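Local coordinates for metallo-beta-lactamase FIM-1 (Pseudomonas aeruginosa, PDB 6V3Q), which probably hydrolyses the beta-lactam ring of antibiotics to substituted beta-amino acids as a zinc-dependent class B beta-lactamase of the periplasm, at residues S47-T52 / A91-Q96; A60-W65 / K72-A77; V78-H81 / D85-G88; H120-D125 / T130-P135; I138-P143 / D148-G153. One frame throughout, in Å; residues are numbered along the deposited sequence.

Contact 1: residues S47-T52 / A91-Q96; sequences SILVDT and AALRQQ
Leu49 and Thr52 meet Leu93 where helix 90-95 packs on the seven-stranded sheet of the metallo-beta-lactamase alpha-beta/beta-alpha sandwich. Along strand 46-50, Ser47 turns its hydroxyl to Lys72 O, and Leu49 is the first residue to reach the helix. Its CG stands opposite the backbone N (chi1 176°), which extends the side chain off the sheet, and its CD2 lies 3.8 Å from Leu93 CD2, the two side chains crossing at about a right angle. Past the strand end, Asp51 points away from the helix and gives OD1 to Thr80 N. Thr52 then presents its two branches differently: the hydroxyl OG1 is hydrogen-bonded to Gly89 N, while the methyl is left to the leucine. No hydrogen bond links 47-52 with 91-96, and Leu93 alone represents the helix, both its methyls being used. Ile62 and Ile63 of helix 56-68 extend the same apolar layer around Leu49 and Leu93. The tightest approach is methyl to methyl, Thr52 CG2 to Leu93 CD1 at 3.6 Å.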
# COMPACT_ATOMS: atom_id res chain seq x y z
N SER A 47 -0.79 -26.87 -15.96
CA SER A 47 -1.05 -26.30 -14.64
C SER A 47 -2.38 -25.54 -14.65
O SER A 47 -2.86 -25.09 -15.69
CB SER A 47 0.09 -25.38 -14.20
OG SER A 47 0.34 -24.37 -15.16
N ILE A 48 -2.96 -25.41 -13.46
CA ILE A 48 -4.23 -24.73 -13.25
C ILE A 48 -3.96 -23.42 -12.53
O ILE A 48 -3.20 -23.39 -11.56
CB ILE A 48 -5.21 -25.61 -12.45
CG1 ILE A 48 -5.44 -26.94 -13.17
CG2 ILE A 48 -6.53 -24.88 -12.23
CD1 ILE A 48 -6.01 -28.02 -12.28
N LEU A 49 -4.58 -22.34 -13.00
CA LEU A 49 -4.42 -21.02 -12.41
C LEU A 49 -5.65 -20.69 -11.57
O LEU A 49 -6.78 -20.77 -12.06
CB LEU A 49 -4.21 -19.96 -13.49
CG LEU A 49 -4.14 -18.51 -12.99
CD1 LEU A 49 -2.93 -18.31 -12.09
CD2 LEU A 49 -4.11 -17.52 -14.15
N VAL A 50 -5.42 -20.33 -10.32
CA VAL A 50 -6.48 -19.83 -9.45
C VAL A 50 -6.25 -18.33 -9.32
O VAL A 50 -5.25 -17.89 -8.74
CB VAL A 50 -6.47 -20.53 -8.09
CG1 VAL A 50 -7.60 -20.01 -7.21
CG2 VAL A 50 -6.58 -22.03 -8.27
N ASP A 51 -7.17 -17.54 -9.88
CA ASP A 51 -7.14 -16.08 -9.84
C ASP A 51 -6.03 -15.47 -10.68
O ASP A 51 -4.90 -15.99 -10.72
CB ASP A 51 -7.04 -15.59 -8.39
CG ASP A 51 -8.32 -15.78 -7.63
OD1 ASP A 51 -9.39 -15.88 -8.27
OD2 ASP A 51 -8.27 -15.82 -6.38
N THR A 52 -6.34 -14.36 -11.34
CA THR A 52 -5.38 -13.63 -12.15
C THR A 52 -4.60 -12.65 -11.27
O THR A 52 -4.73 -12.64 -10.04
CB THR A 52 -6.09 -12.88 -13.27
OG1 THR A 52 -6.82 -11.78 -12.71
CG2 THR A 52 -7.06 -13.78 -13.98
N ALA A 91 -9.00 -11.42 -19.79
CA ALA A 91 -8.86 -11.27 -21.24
C ALA A 91 -7.53 -11.83 -21.73
O ALA A 91 -7.46 -12.45 -22.80
CB ALA A 91 -9.01 -9.81 -21.63
N ALA A 92 -6.45 -11.62 -20.97
CA ALA A 92 -5.15 -12.14 -21.36
C ALA A 92 -5.15 -13.67 -21.39
O ALA A 92 -4.45 -14.27 -22.20
CB ALA A 92 -4.06 -11.62 -20.43
N LEU A 93 -5.93 -14.30 -20.51
CA LEU A 93 -6.02 -15.75 -20.51
C LEU A 93 -6.81 -16.25 -21.71
O LEU A 93 -6.38 -17.16 -22.42
CB LEU A 93 -6.65 -16.23 -19.20
CG LEU A 93 -5.92 -15.85 -17.91
CD1 LEU A 93 -6.78 -16.14 -16.69
CD2 LEU A 93 -4.59 -16.57 -17.81
N ARG A 94 -7.98 -15.66 -21.96
CA ARG A 94 -8.82 -16.10 -23.07
C ARG A 94 -8.16 -15.82 -24.42
O ARG A 94 -8.44 -16.52 -25.40
CB ARG A 94 -10.19 -15.43 -22.99
CG ARG A 94 -10.92 -15.71 -21.68
CD ARG A 94 -12.32 -15.13 -21.67
NE ARG A 94 -13.20 -15.80 -22.63
CZ ARG A 94 -14.50 -15.55 -22.75
NH1 ARG A 94 -15.08 -14.64 -21.98
NH2 ARG A 94 -15.22 -16.21 -23.65
N GLN A 95 -7.30 -14.80 -24.49
CA GLN A 95 -6.51 -14.58 -25.69
C GLN A 95 -5.55 -15.74 -25.94
O GLN A 95 -5.35 -16.16 -27.09
CB GLN A 95 -5.74 -13.26 -25.58
CG GLN A 95 -4.43 -13.23 -26.36
CD GLN A 95 -3.66 -11.94 -26.17
OE1 GLN A 95 -3.80 -11.26 -25.14
NE2 GLN A 95 -2.85 -11.58 -27.15
N GLN A 96 -4.96 -16.27 -24.88
CA GLN A 96 -4.01 -17.37 -24.96
C GLN A 96 -4.68 -18.73 -25.07
O GLN A 96 -3.98 -19.75 -25.06
CB GLN A 96 -3.08 -17.35 -23.74
CG GLN A 96 -2.07 -16.21 -23.75
CD GLN A 96 -0.91 -16.46 -24.69
OE1 GLN A 96 -0.04 -17.28 -24.42
NE2 GLN A 96 -0.90 -15.75 -25.82

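Contact 2: residues A60-W65 / K72-A77; sequences AQIIEW and KPIRWA
Ile74 reaches from the start of strand 74-78 into the flank of helix 56-68 and is the residue of 72-77 that makes the contact, against Ile62 and Ile63. Its CG1 lies opposite the carbonyl carbon (chi1 -69°) and the chain runs on extended, so that CD1 is the atom that arrives at the helix. There it meets the branch methyl of Ile62, with CD1 of Ile74 3.8 Å from CG2 of Ile62. One residue on, the same CD1 sits 4.4 Å from Ile63 CA, touching the helix backbone more than the side chain. Strand 46-50, helix 56-68 and strand 74-78 form a beta-alpha-beta unit, and here the crossover helix packs on the strand that follows it. The packed part is small and buried; Leu49 and Ile40 adjoin Ile62, and Leu93 adjoins Ile63. By contrast, Glu64, on the flank of the helix turned from the strand, and Arg75, pointing off the strand away from the helix, are exposed. No hydrogen bond joins 60-65 to 72-77, so the contact is apolar packing without directional bonds, and the polar link comes from Ser66 OG, bonded to both Ile63 O and Ile74 N.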
# COMPACT_ATOMS: atom_id res chain seq x y z
N ALA A 60 -0.03 -11.69 -17.71
CA ALA A 60 0.82 -12.21 -18.77
C ALA A 60 2.15 -12.72 -18.23
O ALA A 60 2.72 -13.67 -18.78
CB ALA A 60 1.06 -11.12 -19.83
N GLN A 61 2.65 -12.11 -17.15
CA GLN A 61 3.85 -12.62 -16.50
C GLN A 61 3.62 -14.03 -15.97
O GLN A 61 4.49 -14.90 -16.10
CB GLN A 61 4.27 -11.69 -15.36
CG GLN A 61 4.83 -10.35 -15.81
CD GLN A 61 5.09 -9.42 -14.64
OE1 GLN A 61 5.74 -9.79 -13.66
NE2 GLN A 61 4.57 -8.20 -14.74
N ILE A 62 2.45 -14.27 -15.36
CA ILE A 62 2.15 -15.58 -14.80
C ILE A 62 2.11 -16.63 -15.90
O ILE A 62 2.65 -17.74 -15.75
CB ILE A 62 0.83 -15.53 -14.01
CG1 ILE A 62 0.91 -14.50 -12.89
CG2 ILE A 62 0.49 -16.91 -13.46
CD1 ILE A 62 -0.40 -14.28 -12.17
N ILE A 63 1.47 -16.30 -17.03
CA ILE A 63 1.43 -17.22 -18.17
C ILE A 63 2.84 -17.54 -18.65
O ILE A 63 3.19 -18.70 -18.86
CB ILE A 63 0.58 -16.61 -19.31
CG1 ILE A 63 -0.89 -16.51 -18.90
CG2 ILE A 63 0.75 -17.41 -20.59
CD1 ILE A 63 -1.72 -15.69 -19.86
N GLU A 64 3.67 -16.51 -18.81
CA GLU A 64 5.02 -16.71 -19.32
C GLU A 64 5.87 -17.50 -18.33
O GLU A 64 6.66 -18.35 -18.73
CB GLU A 64 5.66 -15.36 -19.63
CG GLU A 64 6.40 -15.30 -20.97
CD GLU A 64 5.48 -15.49 -22.17
OE1 GLU A 64 6.00 -15.67 -23.29
OE2 GLU A 64 4.24 -15.45 -22.01
N TRP A 65 5.71 -17.23 -17.03
CA TRP A 65 6.46 -17.97 -16.02
C TRP A 65 6.07 -19.44 -16.02
O TRP A 65 6.92 -20.31 -15.82
CB TRP A 65 6.22 -17.35 -14.64
CG TRP A 65 6.78 -18.15 -13.51
CD1 TRP A 65 8.03 -18.06 -12.97
CD2 TRP A 65 6.10 -19.18 -12.77
NE1 TRP A 65 8.17 -18.96 -11.94
CE2 TRP A 65 7.00 -19.66 -11.80
CE3 TRP A 65 4.82 -19.73 -12.84
CZ2 TRP A 65 6.66 -20.67 -10.91
CZ3 TRP A 65 4.48 -20.74 -11.95
CH2 TRP A 65 5.40 -21.20 -10.99
N LYS A 72 5.34 -26.03 -17.38
CA LYS A 72 4.02 -26.64 -17.27
C LYS A 72 2.99 -25.57 -17.60
O LYS A 72 2.45 -24.90 -16.70
CB LYS A 72 3.78 -27.23 -15.88
CG LYS A 72 4.66 -28.43 -15.54
CD LYS A 72 4.58 -28.77 -14.07
CE LYS A 72 5.34 -30.05 -13.74
NZ LYS A 72 4.67 -31.26 -14.28
N PRO A 73 2.71 -25.35 -18.89
CA PRO A 73 1.88 -24.21 -19.28
C PRO A 73 0.49 -24.26 -18.67
O PRO A 73 -0.12 -25.33 -18.55
CB PRO A 73 1.83 -24.32 -20.81
CG PRO A 73 3.05 -25.10 -21.17
CD PRO A 73 3.24 -26.08 -20.05
N ILE A 74 -0.01 -23.09 -18.28
CA ILE A 74 -1.37 -22.99 -17.77
C ILE A 74 -2.35 -23.33 -18.88
O ILE A 74 -2.25 -22.81 -20.00
CB ILE A 74 -1.63 -21.58 -17.21
CG1 ILE A 74 -0.83 -21.36 -15.93
CG2 ILE A 74 -3.12 -21.36 -16.97
CD1 ILE A 74 -0.81 -19.91 -15.47
N ARG A 75 -3.28 -24.24 -18.60
CA ARG A 75 -4.33 -24.60 -19.54
C ARG A 75 -5.73 -24.32 -19.03
O ARG A 75 -6.65 -24.19 -19.84
CB ARG A 75 -4.22 -26.08 -19.93
CG ARG A 75 -3.14 -26.36 -20.95
CD ARG A 75 -3.32 -25.48 -22.17
NE ARG A 75 -2.13 -25.45 -23.01
CZ ARG A 75 -1.85 -26.36 -23.94
NH1 ARG A 75 -0.74 -26.26 -24.65
NH2 ARG A 75 -2.68 -27.38 -24.14
N TRP A 76 -5.91 -24.22 -17.72
CA TRP A 76 -7.21 -23.95 -17.14
C TRP A 76 -7.07 -22.87 -16.08
O TRP A 76 -6.00 -22.72 -15.48
CB TRP A 76 -7.84 -25.21 -16.53
CG TRP A 76 -7.70 -26.42 -17.40
CD1 TRP A 76 -8.59 -26.85 -18.35
CD2 TRP A 76 -6.61 -27.34 -17.43
NE1 TRP A 76 -8.12 -27.99 -18.95
CE2 TRP A 76 -6.90 -28.31 -18.41
CE3 TRP A 76 -5.41 -27.44 -16.72
CZ2 TRP A 76 -6.04 -29.36 -18.70
CZ3 TRP A 76 -4.55 -28.49 -17.00
CH2 TRP A 76 -4.87 -29.44 -17.99
N ALA A 77 -8.15 -22.13 -15.86
CA ALA A 77 -8.15 -21.06 -14.87
C ALA A 77 -9.53 -20.95 -14.25
O ALA A 77 -10.55 -21.13 -14.92
CB ALA A 77 -7.72 -19.73 -15.49

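Contact 3: residues V78-H81 / D85-G88; sequences VFTH and DKMG. With ZN (zinc ion), chain C.
The aliphatic chain of a buried lysine lies against a zinc-binding histidine: Lys86 CG is 3.3 Å from CE1 of His81 and nearly as near to ND1, approaching the imidazole obliquely. A bend at chi2 (-43°) lays the lysine chain past both the ring and Thr80, whose OG1 is 3.6 Å from Lys86 CG. The ammonium group continues beyond the histidine to a hydrogen bond with Ser205 OG, with a long, weak ion pair to Asp51 OD2 beside it. His81 itself binds the zinc ion through NE2 at 2.2 Å, and His83 and His145 supply the other two protein ligands. His81, His83 and Asp85 belong to the HxHxD motif of the metallo-beta-lactamase superfamily, on the loop that leaves strand 74-78 and returns through the short helix 84-87. Asp85 brings OD1 to 4.3 Å from His81 NE2, and the same oxygen is 4.1 Å from the zinc, too far to be a ligand; in di-zinc relatives this aspartate binds the second zinc, consistent with the mono-zinc form here. Farther from the zinc, Met87 lies across Phe79 at about a right angle, its CG 3.6 Å from Phe79 CB. The sulfur makes an oblique Met-aromatic contact, SD being 5.3 Å from the centroid of the Phe79 ring and 48° off its normal. The carbonyl oxygen of Lys86 approaches CD1 of that ring as well, at 3.5 Å.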
# COMPACT_ATOMS: atom_id res chain seq x y z
N VAL A 78 -9.55 -20.65 -12.95
CA VAL A 78 -10.78 -20.40 -12.21
C VAL A 78 -10.55 -19.17 -11.34
O VAL A 78 -9.43 -18.89 -10.90
CB VAL A 78 -11.20 -21.62 -11.36
CG1 VAL A 78 -10.15 -21.93 -10.31
CG2 VAL A 78 -12.57 -21.40 -10.73
N PHE A 79 -11.62 -18.42 -11.10
CA PHE A 79 -11.56 -17.18 -10.35
C PHE A 79 -12.59 -17.22 -9.23
O PHE A 79 -13.68 -17.77 -9.39
CB PHE A 79 -11.80 -15.98 -11.27
CG PHE A 79 -11.26 -16.17 -12.66
CD1 PHE A 79 -9.89 -16.12 -12.90
CD2 PHE A 79 -12.11 -16.43 -13.72
CE1 PHE A 79 -9.39 -16.31 -14.18
CE2 PHE A 79 -11.61 -16.62 -15.00
CZ PHE A 79 -10.26 -16.56 -15.22
N THR A 80 -12.23 -16.62 -8.10
CA THR A 80 -13.02 -16.78 -6.88
C THR A 80 -14.13 -15.74 -6.73
O THR A 80 -15.11 -16.02 -6.04
CB THR A 80 -12.10 -16.75 -5.65
OG1 THR A 80 -11.36 -15.52 -5.63
CG2 THR A 80 -11.13 -17.92 -5.70
N HIS A 81 -14.01 -14.57 -7.36
CA HIS A 81 -15.13 -13.63 -7.44
C HIS A 81 -14.78 -12.56 -8.46
O HIS A 81 -13.66 -12.50 -8.98
CB HIS A 81 -15.49 -13.02 -6.08
CG HIS A 81 -14.44 -12.10 -5.53
ND1 HIS A 81 -13.25 -12.55 -5.00
CD2 HIS A 81 -14.43 -10.75 -5.40
CE1 HIS A 81 -12.54 -11.51 -4.58
NE2 HIS A 81 -13.23 -10.41 -4.81
N ASP A 85 -8.86 -7.81 -8.62
CA ASP A 85 -7.70 -8.56 -8.16
C ASP A 85 -7.83 -10.05 -8.43
O ASP A 85 -6.84 -10.78 -8.30
CB ASP A 85 -7.46 -8.32 -6.67
CG ASP A 85 -8.68 -8.58 -5.82
OD1 ASP A 85 -9.81 -8.37 -6.32
OD2 ASP A 85 -8.52 -8.98 -4.65
N LYS A 86 -9.02 -10.51 -8.82
CA LYS A 86 -9.25 -11.91 -9.16
C LYS A 86 -9.52 -12.14 -10.64
O LYS A 86 -9.09 -13.16 -11.18
CB LYS A 86 -10.42 -12.48 -8.36
CG LYS A 86 -10.26 -12.33 -6.87
CD LYS A 86 -8.85 -12.68 -6.45
CE LYS A 86 -8.68 -12.55 -4.96
NZ LYS A 86 -7.29 -12.85 -4.52
N MET A 87 -10.21 -11.22 -11.30
CA MET A 87 -10.54 -11.36 -12.72
C MET A 87 -9.98 -10.22 -13.56
O MET A 87 -10.46 -9.98 -14.67
CB MET A 87 -12.06 -11.46 -12.91
CG MET A 87 -12.69 -12.63 -12.19
SD MET A 87 -14.44 -12.85 -12.60
CE MET A 87 -14.33 -13.28 -14.33
N GLY A 88 -8.98 -9.50 -13.05
CA GLY A 88 -8.45 -8.35 -13.76
C GLY A 88 -7.77 -8.70 -15.07
O GLY A 88 -7.73 -7.88 -15.99
ZN ZN C . -13.05 -8.47 -3.76

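Contact 4: residues H120-D125 / T130-P135; sequences HDLIFD and TSVLHP
This is a surface contact of side-chain packing, where Leu122, Phe124 and the backbone of Ile123 meet Thr130 and Val132. It lies where the chain leaves edge strand 120-121 of the seven-stranded sheet and comes back through strand 129-130, at the edge of the five-stranded one. Thr130 is central. Its methyl approaches the Phe124 ring obliquely, CG2 being 3.7 Å from CE2, and its CB lies 3.5 Å from Ile123 O. With chi1 at 166° the hydroxyl stands opposite the backbone N and leaves CG2 to the aromatic ring. OG1 then accepts a hydrogen bond from Val132 N (3.2 Å, 151° at the hydrogen), which forms an ST turn. Overlapping it, Ser131 to His134 make a type I beta turn closed by His134 N bonding to Ser131 O. Val132 faces Leu122, with its CG1 3.8 Å from Leu122 CD2 and the two side chains crossing at about a right angle. Leu122 and Phe124 also pack on Ile138 and Ile150, Leu122 being buried. The polar bonds lie within 130-135 and shape the turn, whereas no hydrogen bond crosses to 120-125: cohesion comes from van der Waals packing of methyls, ring and one carbonyl.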
# COMPACT_ATOMS: atom_id res chain seq x y z
N HIS A 120 -16.81 -20.19 -19.14
CA HIS A 120 -17.72 -21.23 -18.69
C HIS A 120 -18.25 -20.92 -17.30
O HIS A 120 -17.50 -20.43 -16.44
CB HIS A 120 -17.03 -22.60 -18.68
CG HIS A 120 -16.62 -23.09 -20.04
ND1 HIS A 120 -15.31 -23.14 -20.45
CD2 HIS A 120 -17.36 -23.55 -21.08
CE1 HIS A 120 -15.25 -23.61 -21.68
NE2 HIS A 120 -16.48 -23.87 -22.09
N ASP A 121 -19.53 -21.21 -17.08
CA ASP A 121 -20.10 -21.17 -15.75
C ASP A 121 -19.82 -22.49 -15.04
O ASP A 121 -20.00 -23.56 -15.63
CB ASP A 121 -21.61 -20.92 -15.80
CG ASP A 121 -21.95 -19.57 -16.39
OD1 ASP A 121 -21.02 -18.79 -16.67
OD2 ASP A 121 -23.16 -19.29 -16.56
N LEU A 122 -19.37 -22.41 -13.79
CA LEU A 122 -19.21 -23.61 -12.99
C LEU A 122 -20.57 -24.24 -12.70
O LEU A 122 -21.57 -23.54 -12.52
CB LEU A 122 -18.47 -23.29 -11.69
CG LEU A 122 -16.99 -22.92 -11.81
CD1 LEU A 122 -16.48 -22.27 -10.54
CD2 LEU A 122 -16.16 -24.14 -12.15
N ILE A 123 -20.59 -25.57 -12.66
CA ILE A 123 -21.81 -26.32 -12.37
C ILE A 123 -21.58 -27.07 -11.07
O ILE A 123 -20.82 -28.05 -11.03
CB ILE A 123 -22.19 -27.28 -13.51
CG1 ILE A 123 -22.43 -26.49 -14.80
CG2 ILE A 123 -23.42 -28.08 -13.14
CD1 ILE A 123 -23.08 -27.30 -15.91
N PHE A 124 -22.22 -26.62 -10.00
CA PHE A 124 -22.06 -27.21 -8.68
C PHE A 124 -23.09 -28.32 -8.47
O PHE A 124 -24.21 -28.27 -8.99
CB PHE A 124 -22.20 -26.15 -7.59
CG PHE A 124 -21.08 -25.15 -7.56
CD1 PHE A 124 -21.22 -23.92 -8.18
CD2 PHE A 124 -19.89 -25.45 -6.92
CE1 PHE A 124 -20.18 -23.00 -8.15
CE2 PHE A 124 -18.86 -24.53 -6.89
CZ PHE A 124 -19.00 -23.31 -7.51
N ASP A 125 -22.70 -29.32 -7.69
CA ASP A 125 -23.60 -30.39 -7.33
C ASP A 125 -24.39 -30.00 -6.08
O ASP A 125 -24.25 -28.89 -5.55
CB ASP A 125 -22.83 -31.70 -7.14
CG ASP A 125 -21.84 -31.66 -5.98
OD1 ASP A 125 -21.23 -32.71 -5.69
OD2 ASP A 125 -21.68 -30.59 -5.35
N THR A 130 -17.57 -28.95 -7.01
CA THR A 130 -17.35 -29.45 -8.36
C THR A 130 -15.89 -29.85 -8.49
O THR A 130 -15.00 -29.13 -8.04
CB THR A 130 -17.71 -28.40 -9.42
OG1 THR A 130 -17.18 -28.81 -10.69
CG2 THR A 130 -17.14 -27.04 -9.06
N SER A 131 -15.66 -31.03 -9.07
CA SER A 131 -14.31 -31.51 -9.34
C SER A 131 -13.90 -31.30 -10.79
O SER A 131 -13.06 -32.04 -11.31
CB SER A 131 -14.20 -33.00 -8.97
OG SER A 131 -14.21 -33.18 -7.57
N VAL A 132 -14.47 -30.29 -11.45
CA VAL A 132 -14.18 -30.03 -12.86
C VAL A 132 -12.69 -29.74 -13.07
O VAL A 132 -12.15 -29.97 -14.16
CB VAL A 132 -15.06 -28.88 -13.38
CG1 VAL A 132 -14.75 -27.59 -12.65
CG2 VAL A 132 -14.89 -28.71 -14.89
N LEU A 133 -12.01 -29.25 -12.04
CA LEU A 133 -10.59 -28.95 -12.08
C LEU A 133 -9.83 -29.79 -11.07
O LEU A 133 -8.94 -29.29 -10.37
CB LEU A 133 -10.34 -27.46 -11.86
CG LEU A 133 -10.79 -26.54 -12.99
CD1 LEU A 133 -10.43 -25.10 -12.67
CD2 LEU A 133 -10.15 -26.98 -14.30
N HIS A 134 -10.16 -31.07 -10.98
CA HIS A 134 -9.48 -31.98 -10.06
C HIS A 134 -7.97 -31.93 -10.33
O HIS A 134 -7.55 -31.91 -11.49
CB HIS A 134 -10.02 -33.40 -10.24
CG HIS A 134 -9.60 -34.35 -9.15
ND1 HIS A 134 -8.46 -35.12 -9.24
CD2 HIS A 134 -10.17 -34.64 -7.96
CE1 HIS A 134 -8.34 -35.85 -8.14
NE2 HIS A 134 -9.37 -35.58 -7.35
N PRO A 135 -7.13 -31.93 -9.28
CA PRO A 135 -7.44 -32.21 -7.88
C PRO A 135 -8.01 -31.05 -7.06
O PRO A 135 -8.22 -31.24 -5.86
CB PRO A 135 -6.09 -32.63 -7.31
CG PRO A 135 -5.05 -32.00 -8.21
CD PRO A 135 -5.74 -31.46 -9.44

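Contact 5: residues I138-P143 / D148-G153; sequences IFDPGP and DNIVVG
Phe139 and Val151 form an antiparallel hydrogen-bonded pair, with Phe139 N bonded to Val151 O and Val151 N to Phe139 O, each at 2.9 Å and almost straight. A third bond crosses further along: Asn149 ND2 donates to Gly142 O at 2.9 Å, bent to 138° at the hydrogen. The acceptor lies in the amide plane of Asn149, while the donor is tilted 32° from the carbonyl plane of Gly142. The other end of this amide, OD1, takes Thr146 N, so bonds at both ends fix its rotation. Within 138-143, Gly142 N makes a weak bond to Asp140 OD1. Strands 137-139 and 151-154 form a beta hairpin of the five-stranded sheet, and the long loop between them holds the zinc ligand His145. On the face of Ile138 and Val152 these two side chains lie alongside each other, and Ile150, just before the strand, sets CD1 3.7 Å from Ile138 CG2. On the other face, Val151 CG2 sits at the edge of the Phe139 ring, in its plane, 3.9 Å from Phe139 CD2; Val192 of helix 185-195 covers Val151 and Pro141 there. Where the strands part, Pro141 CD rests 3.6 Å from Asn149 O. The paired backbones set the register, and the asparagine amide takes over beyond them, probably helping to hold the loop that carries His145 in shape.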
# COMPACT_ATOMS: atom_id res chain seq x y z
N ILE A 138 -13.56 -27.12 -5.98
CA ILE A 138 -14.14 -25.78 -6.01
C ILE A 138 -15.44 -25.82 -5.23
O ILE A 138 -16.34 -26.60 -5.56
CB ILE A 138 -14.36 -25.30 -7.45
CG1 ILE A 138 -13.03 -25.28 -8.21
CG2 ILE A 138 -14.99 -23.92 -7.45
CD1 ILE A 138 -13.18 -25.18 -9.71
N PHE A 139 -15.54 -24.99 -4.20
CA PHE A 139 -16.63 -25.04 -3.24
C PHE A 139 -17.33 -23.69 -3.18
O PHE A 139 -16.67 -22.64 -3.20
CB PHE A 139 -16.10 -25.43 -1.86
CG PHE A 139 -17.16 -25.52 -0.79
CD1 PHE A 139 -18.10 -26.53 -0.81
CD2 PHE A 139 -17.20 -24.59 0.23
CE1 PHE A 139 -19.07 -26.62 0.18
CE2 PHE A 139 -18.17 -24.66 1.22
CZ PHE A 139 -19.10 -25.68 1.19
N ASP A 140 -18.66 -23.72 -3.11
CA ASP A 140 -19.48 -22.51 -3.05
C ASP A 140 -20.07 -22.38 -1.65
O ASP A 140 -21.03 -23.10 -1.32
CB ASP A 140 -20.58 -22.55 -4.10
CG ASP A 140 -21.48 -21.32 -4.07
OD1 ASP A 140 -21.07 -20.29 -3.49
OD2 ASP A 140 -22.60 -21.38 -4.61
N PRO A 141 -19.55 -21.49 -0.80
CA PRO A 141 -20.04 -21.40 0.58
C PRO A 141 -21.16 -20.40 0.80
O PRO A 141 -21.64 -20.29 1.94
CB PRO A 141 -18.77 -20.95 1.32
CG PRO A 141 -18.09 -20.06 0.34
CD PRO A 141 -18.40 -20.61 -1.04
N GLY A 142 -21.59 -19.67 -0.23
CA GLY A 142 -22.61 -18.67 -0.07
C GLY A 142 -22.03 -17.28 0.03
O GLY A 142 -20.81 -17.09 0.06
N PRO A 143 -22.89 -16.27 0.10
CA PRO A 143 -22.41 -14.88 0.11
C PRO A 143 -21.56 -14.59 1.34
O PRO A 143 -21.77 -15.13 2.42
CB PRO A 143 -23.71 -14.06 0.12
CG PRO A 143 -24.76 -14.99 -0.40
CD PRO A 143 -24.36 -16.35 0.08
N ASP A 148 -20.93 -13.52 -4.73
CA ASP A 148 -20.54 -14.57 -5.66
C ASP A 148 -19.26 -15.30 -5.28
O ASP A 148 -18.82 -16.17 -6.04
CB ASP A 148 -20.38 -13.98 -7.06
CG ASP A 148 -19.34 -12.88 -7.11
OD1 ASP A 148 -19.44 -11.94 -6.30
OD2 ASP A 148 -18.41 -12.96 -7.94
N ASN A 149 -18.65 -14.98 -4.14
CA ASN A 149 -17.34 -15.53 -3.83
C ASN A 149 -17.40 -17.05 -3.66
O ASN A 149 -18.35 -17.58 -3.07
CB ASN A 149 -16.74 -14.88 -2.58
CG ASN A 149 -17.66 -14.92 -1.37
OD1 ASN A 149 -17.49 -14.14 -0.43
ND2 ASN A 149 -18.64 -15.82 -1.38
N ILE A 150 -16.39 -17.73 -4.19
CA ILE A 150 -16.21 -19.16 -4.02
C ILE A 150 -14.79 -19.40 -3.52
O ILE A 150 -13.94 -18.52 -3.57
CB ILE A 150 -16.47 -19.95 -5.32
CG1 ILE A 150 -15.49 -19.50 -6.41
CG2 ILE A 150 -17.91 -19.75 -5.79
CD1 ILE A 150 -15.61 -20.28 -7.70
N VAL A 151 -14.54 -20.62 -3.04
CA VAL A 151 -13.22 -21.00 -2.54
C VAL A 151 -12.73 -22.23 -3.29
O VAL A 151 -13.50 -22.95 -3.93
CB VAL A 151 -13.22 -21.25 -1.02
CG1 VAL A 151 -13.79 -20.05 -0.28
CG2 VAL A 151 -14.00 -22.52 -0.70
N VAL A 152 -11.42 -22.46 -3.20
CA VAL A 152 -10.78 -23.62 -3.81
C VAL A 152 -10.00 -24.35 -2.73
O VAL A 152 -9.21 -23.74 -2.01
CB VAL A 152 -9.84 -23.22 -4.97
CG1 VAL A 152 -9.03 -24.41 -5.45
CG2 VAL A 152 -10.64 -22.62 -6.12
N GLY A 153 -10.23 -25.66 -2.62
CA GLY A 153 -9.52 -26.49 -1.67
C GLY A 153 -8.65 -27.51 -2.39
O GLY A 153 -8.96 -27.94 -3.50

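Along the chain contact 1 encloses contacts 2 and 3, and contacts 4 and 5 follow in series. Contacts 1 and 2, with centres about 6 Å apart, share the seven-stranded sheet through neighbouring strands 46-50 and 74-78, on which helices 56-68 and 90-95 pack. Contact 5 belongs to the five-stranded sheet, about 12 Å from contact 3 between centres, joined to it by a probable hydrogen bond of Ile150 N to Thr80 O. Contact 4 bridges the edges of both sheets, about 11 Å from contact 5 between centres. The loop after strand 74-78 gives His81 and His83, and the loop of the 137-139/151-154 hairpin gives His145, so ligands from both sheets meet at the zinc.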